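Local coordinates for protein thermosome subunit (Methanococcoides burtonii, PDB 3AQ1) that probably works as an ATP-dependent chaperone of the group II chaperonin family, binding unfolded polypeptides and hydrolysing ATP to assist their folding, at residues A[142-154]-A[342-354]. Residues are numbered along the deposited sequence; the frame is centred on the assembly and turned at random.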
loop_
_atom_site.group_PDB
_atom_site.type_symbol
_atom_site.label_atom_id
_atom_site.label_comp_id
_atom_site.label_asym_id
_atom_site.label_seq_id
_atom_site.Cartn_x
_atom_site.Cartn_y
_atom_site.Cartn_z
ATOM N N GLY A 142 15.872 -2.302 -6.240
ATOM C CA GLY A 142 15.597 -1.458 -5.090
ATOM C C GLY A 142 14.852 -2.117 -3.942
ATOM O O GLY A 142 14.674 -3.328 -3.913
ATOM N N LEU A 143 14.412 -1.290 -2.997
ATOM C CA LEU A 143 13.654 -1.722 -1.824
ATOM C C LEU A 143 12.213 -2.164 -2.119
ATOM O O LEU A 143 11.523 -1.591 -2.975
ATOM C CB LEU A 143 13.618 -0.578 -0.819
ATOM C CG LEU A 143 14.965 -0.246 -0.192
ATOM C CD1 LEU A 143 14.911 1.081 0.539
ATOM C CD2 LEU A 143 15.356 -1.356 0.746
ATOM N N LYS A 144 11.756 -3.170 -1.380
ATOM C CA LYS A 144 10.395 -3.682 -1.515
ATOM C C LYS A 144 9.672 -3.672 -0.159
ATOM O O LYS A 144 10.232 -4.122 0.848
ATOM C CB LYS A 144 10.420 -5.095 -2.118
ATOM C CG LYS A 144 9.077 -5.834 -2.120
ATOM C CD LYS A 144 9.125 -7.064 -3.044
ATOM C CE LYS A 144 8.452 -8.310 -2.437
ATOM N NZ LYS A 144 8.499 -9.509 -3.347
ATOM N N VAL A 145 8.443 -3.139 -0.135
ATOM C CA VAL A 145 7.602 -3.174 1.066
ATOM C C VAL A 145 6.249 -3.838 0.807
ATOM O O VAL A 145 5.322 -3.199 0.322
ATOM C CB VAL A 145 7.355 -1.776 1.639
ATOM C CG1 VAL A 145 6.436 -1.869 2.835
ATOM C CG2 VAL A 145 8.664 -1.105 2.031
ATOM N N ASN A 146 6.132 -5.121 1.134
ATOM C CA ASN A 146 4.899 -5.852 0.867
ATOM C C ASN A 146 3.873 -5.776 1.996
ATOM O O ASN A 146 3.786 -6.666 2.833
ATOM C CB ASN A 146 5.190 -7.305 0.510
ATOM C CG ASN A 146 3.921 -8.082 0.160
ATOM O OD1 ASN A 146 2.801 -7.560 0.278
ATOM N ND2 ASN A 146 4.091 -9.337 -0.269
ATOM N N VAL A 147 3.076 -4.719 1.996
ATOM C CA VAL A 147 2.096 -4.503 3.052
ATOM C C VAL A 147 0.925 -5.504 3.043
ATOM O O VAL A 147 0.520 -5.988 4.090
ATOM C CB VAL A 147 1.611 -3.042 3.041
ATOM C CG1 VAL A 147 0.670 -2.767 4.204
ATOM C CG2 VAL A 147 2.821 -2.115 3.109
ATOM N N LEU A 148 0.404 -5.841 1.871
ATOM C CA LEU A 148 -0.718 -6.777 1.783
ATOM C C LEU A 148 -0.475 -8.120 2.488
ATOM O O LEU A 148 -1.353 -8.623 3.183
ATOM C CB LEU A 148 -1.107 -7.018 0.316
ATOM C CG LEU A 148 -1.386 -5.762 -0.521
ATOM C CD1 LEU A 148 -1.506 -6.091 -2.006
ATOM C CD2 LEU A 148 -2.629 -5.006 -0.025
ATOM N N GLU A 149 0.714 -8.689 2.303
ATOM C CA GLU A 149 1.035 -10.028 2.799
ATOM C C GLU A 149 1.841 -10.034 4.106
ATOM O O GLU A 149 1.704 -10.934 4.934
ATOM C CB GLU A 149 1.829 -10.806 1.742
ATOM C CG GLU A 149 1.101 -11.049 0.427
ATOM C CD GLU A 149 1.948 -11.819 -0.580
ATOM O OE1 GLU A 149 3.026 -12.328 -0.205
ATOM O OE2 GLU A 149 1.535 -11.914 -1.751
ATOM N N ASN A 150 2.700 -9.039 4.270
ATOM C CA ASN A 150 3.571 -8.977 5.429
ATOM C C ASN A 150 3.010 -8.237 6.644
ATOM O O ASN A 150 3.598 -8.288 7.718
ATOM C CB ASN A 150 4.921 -8.386 5.030
ATOM C CG ASN A 150 5.811 -9.401 4.337
ATOM O OD1 ASN A 150 5.697 -10.600 4.580
ATOM N ND2 ASN A 150 6.705 -8.923 3.480
ATOM N N ILE A 151 1.888 -7.537 6.493
ATOM C CA ILE A 151 1.243 -6.959 7.665
ATOM C C ILE A 151 -0.213 -7.372 7.816
ATOM O O ILE A 151 -1.009 -7.230 6.909
ATOM C CB ILE A 151 1.405 -5.439 7.721
ATOM C CG1 ILE A 151 2.893 -5.100 7.838
ATOM C CG2 ILE A 151 0.629 -4.861 8.896
ATOM C CD1 ILE A 151 3.194 -3.641 7.976
ATOM N N LYS A 152 -0.542 -7.919 8.973
ATOM C CA LYS A 152 -1.923 -8.208 9.303
ATOM C C LYS A 152 -2.346 -7.320 10.471
ATOM O O LYS A 152 -1.630 -7.198 11.463
ATOM C CB LYS A 152 -2.111 -9.680 9.678
ATOM C CG LYS A 152 -3.465 -9.927 10.322
ATOM C CD LYS A 152 -3.639 -11.333 10.843
ATOM C CE LYS A 152 -4.907 -11.406 11.668
ATOM N NZ LYS A 152 -5.458 -12.779 11.714
ATOM N N ILE A 153 -3.505 -6.690 10.350
ATOM C CA ILE A 153 -4.017 -5.901 11.452
ATOM C C ILE A 153 -5.120 -6.674 12.129
ATOM O O ILE A 153 -6.049 -7.134 11.489
ATOM C CB ILE A 153 -4.536 -4.526 11.002
ATOM C CG1 ILE A 153 -3.484 -3.826 10.136
ATOM C CG2 ILE A 153 -4.822 -3.691 12.199
ATOM C CD1 ILE A 153 -3.753 -2.348 9.884
ATOM N N GLU A 154 -4.976 -6.856 13.430
ATOM C CA GLU A 154 -5.960 -7.563 14.236
ATOM C C GLU A 154 -6.374 -6.569 15.307
ATOM O O GLU A 154 -5.554 -6.146 16.132
ATOM C CB GLU A 154 -5.351 -8.821 14.869
ATOM C CG GLU A 154 -6.296 -9.586 15.775
ATOM C CD GLU A 154 -7.322 -10.364 14.981
ATOM O OE1 GLU A 154 -7.002 -10.705 13.822
ATOM O OE2 GLU A 154 -8.437 -10.617 15.502
ATOM N N LEU A 342 -4.804 3.350 9.693
ATOM C CA LEU A 342 -3.553 2.586 9.597
ATOM C C LEU A 342 -3.357 1.914 8.236
ATOM O O LEU A 342 -2.278 2.001 7.650
ATOM C CB LEU A 342 -3.480 1.535 10.716
ATOM C CG LEU A 342 -2.252 0.646 10.904
ATOM C CD1 LEU A 342 -0.987 1.447 11.149
ATOM C CD2 LEU A 342 -2.536 -0.235 12.071
ATOM N N ASN A 343 -4.393 1.245 7.732
ATOM C CA ASN A 343 -4.288 0.621 6.421
ATOM C C ASN A 343 -3.836 1.624 5.367
ATOM O O ASN A 343 -2.949 1.338 4.589
ATOM C CB ASN A 343 -5.592 -0.068 6.008
ATOM C CG ASN A 343 -5.477 -1.577 6.028
ATOM O OD1 ASN A 343 -4.566 -2.147 5.421
ATOM N ND2 ASN A 343 -6.400 -2.239 6.728
ATOM N N ASP A 344 -4.424 2.814 5.354
ATOM C CA ASP A 344 -4.002 3.812 4.383
ATOM C C ASP A 344 -2.569 4.260 4.611
ATOM O O ASP A 344 -1.770 4.288 3.676
ATOM C CB ASP A 344 -4.934 5.015 4.389
ATOM C CG ASP A 344 -6.272 4.706 3.788
ATOM O OD1 ASP A 344 -6.347 3.769 2.967
ATOM O OD2 ASP A 344 -7.250 5.396 4.144
ATOM N N ALA A 345 -2.243 4.607 5.853
ATOM C CA ALA A 345 -0.905 5.098 6.158
ATOM C C ALA A 345 0.173 4.068 5.832
ATOM O O ALA A 345 1.214 4.416 5.282
ATOM C CB ALA A 345 -0.807 5.542 7.597
ATOM N N LEU A 346 -0.075 2.805 6.179
ATOM C CA LEU A 346 0.869 1.733 5.882
ATOM C C LEU A 346 1.208 1.738 4.392
ATOM O O LEU A 346 2.376 1.768 4.020
ATOM C CB LEU A 346 0.320 0.361 6.316
ATOM C CG LEU A 346 0.323 0.048 7.818
ATOM C CD1 LEU A 346 -0.615 -1.088 8.165
ATOM C CD2 LEU A 346 1.709 -0.224 8.337
ATOM N N HIS A 347 0.180 1.744 3.550
ATOM C CA HIS A 347 0.342 1.766 2.094
ATOM C C HIS A 347 1.116 2.967 1.567
ATOM O O HIS A 347 2.071 2.795 0.811
ATOM C CB HIS A 347 -1.016 1.661 1.397
ATOM C CG HIS A 347 -1.579 0.271 1.399
ATOM N ND1 HIS A 347 -1.415 -0.600 0.343
ATOM C CD2 HIS A 347 -2.282 -0.408 2.339
ATOM C CE1 HIS A 347 -2.008 -1.746 0.626
ATOM N NE2 HIS A 347 -2.540 -1.657 1.832
ATOM N N VAL A 348 0.709 4.173 1.960
ATOM C CA VAL A 348 1.396 5.383 1.518
ATOM C C VAL A 348 2.880 5.323 1.875
ATOM O O VAL A 348 3.746 5.565 1.038
ATOM C CB VAL A 348 0.779 6.677 2.110
ATOM C CG1 VAL A 348 1.443 7.884 1.498
ATOM C CG2 VAL A 348 -0.707 6.726 1.843
ATOM N N VAL A 349 3.178 5.000 3.119
ATOM C CA VAL A 349 4.569 4.867 3.527
ATOM C C VAL A 349 5.317 3.757 2.756
ATOM O O VAL A 349 6.457 3.947 2.317
ATOM C CB VAL A 349 4.668 4.661 5.031
ATOM C CG1 VAL A 349 6.132 4.531 5.457
ATOM C CG2 VAL A 349 3.997 5.824 5.732
ATOM N N GLY A 350 4.667 2.609 2.583
ATOM C CA GLY A 350 5.227 1.541 1.777
ATOM C C GLY A 350 5.593 2.022 0.386
ATOM O O GLY A 350 6.723 1.866 -0.070
ATOM N N VAL A 351 4.627 2.626 -0.292
ATOM C CA VAL A 351 4.831 3.095 -1.653
ATOM C C VAL A 351 5.899 4.182 -1.756
ATOM O O VAL A 351 6.675 4.201 -2.698
ATOM C CB VAL A 351 3.516 3.583 -2.268
ATOM C CG1 VAL A 351 3.786 4.370 -3.552
ATOM C CG2 VAL A 351 2.582 2.390 -2.504
ATOM N N VAL A 352 5.950 5.084 -0.787
ATOM C CA VAL A 352 6.994 6.098 -0.786
ATOM C C VAL A 352 8.372 5.447 -0.621
ATOM O O VAL A 352 9.304 5.756 -1.366
ATOM C CB VAL A 352 6.764 7.157 0.314
ATOM C CG1 VAL A 352 7.993 8.007 0.507
ATOM C CG2 VAL A 352 5.573 8.025 -0.028
ATOM N N ILE A 353 8.496 4.539 0.342
ATOM C CA ILE A 353 9.769 3.875 0.595
ATOM C C ILE A 353 10.232 3.119 -0.650
ATOM O O ILE A 353 11.413 3.113 -0.988
ATOM C CB ILE A 353 9.687 2.933 1.816
ATOM C CG1 ILE A 353 9.614 3.758 3.101
ATOM C CG2 ILE A 353 10.886 1.976 1.859
ATOM C CD1 ILE A 353 9.560 2.940 4.351
ATOM N N GLU A 354 9.292 2.498 -1.349
ATOM C CA GLU A 354 9.629 1.825 -2.595
ATOM C C GLU A 354 10.133 2.810 -3.660
ATOM O O GLU A 354 11.219 2.614 -4.212
ATOM C CB GLU A 354 8.451 0.987 -3.106
ATOM C CG GLU A 354 8.264 -0.306 -2.338
ATOM C CD GLU A 354 7.069 -1.118 -2.808
ATOM O OE1 GLU A 354 6.078 -0.520 -3.291
ATOM O OE2 GLU A 354 7.119 -2.363 -2.682
#
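Glu354 reaches from the helix to the backbone of Val145, and its side chain can be followed atom by atom. Glu354 CB lies 4.0 Å from Leu143 O. Glu354 CG, set anti to the carbonyl carbon (chi1 -76°), passes closer to the same Leu143 O, at 3.6 Å, and the extended chain beyond it carries Glu354 CD to 3.6 Å from Val145 N. At the tip, Glu354 OE2 accepts a hydrogen bond from Val145 N (3.0 Å, N-H...O angle 163°); the bond is nearly straight, although the donor stands above the carboxylate plane. The other oxygen, OE1, forms a salt bridge with Arg450. Cutting this side chain back to an alanine is likely to leave Val145 N without this acceptor and Arg450 without this carboxylate.

Helix 342-354, part of the long helix 332-355, lies in what is probably the intermediate domain, which in group II chaperonins links the equatorial and apical domains. It runs almost antiparallel (165°) to strand 151-154, the start of an outermost strand of a three-stranded mixed sheet. In the preceding 144-150, Val145 CG1 rests on Gly350 CA; with no side chain there, Val145 CA and Gly350 CA come within 5.3 Å. Val147 CG1 meets Leu346 CB and also lies over one face of the His347 ring, off toward its rim, while Leu148 CD2 comes to the edge of that ring, near its plane. On the strand, the Leu346 methyls divide: Leu346 CD2 touches Ile151 CD1 (3.7 Å) and Leu346 CD1 touches Ile153 CD1 (3.8 Å), which also packs against Leu342 CD2.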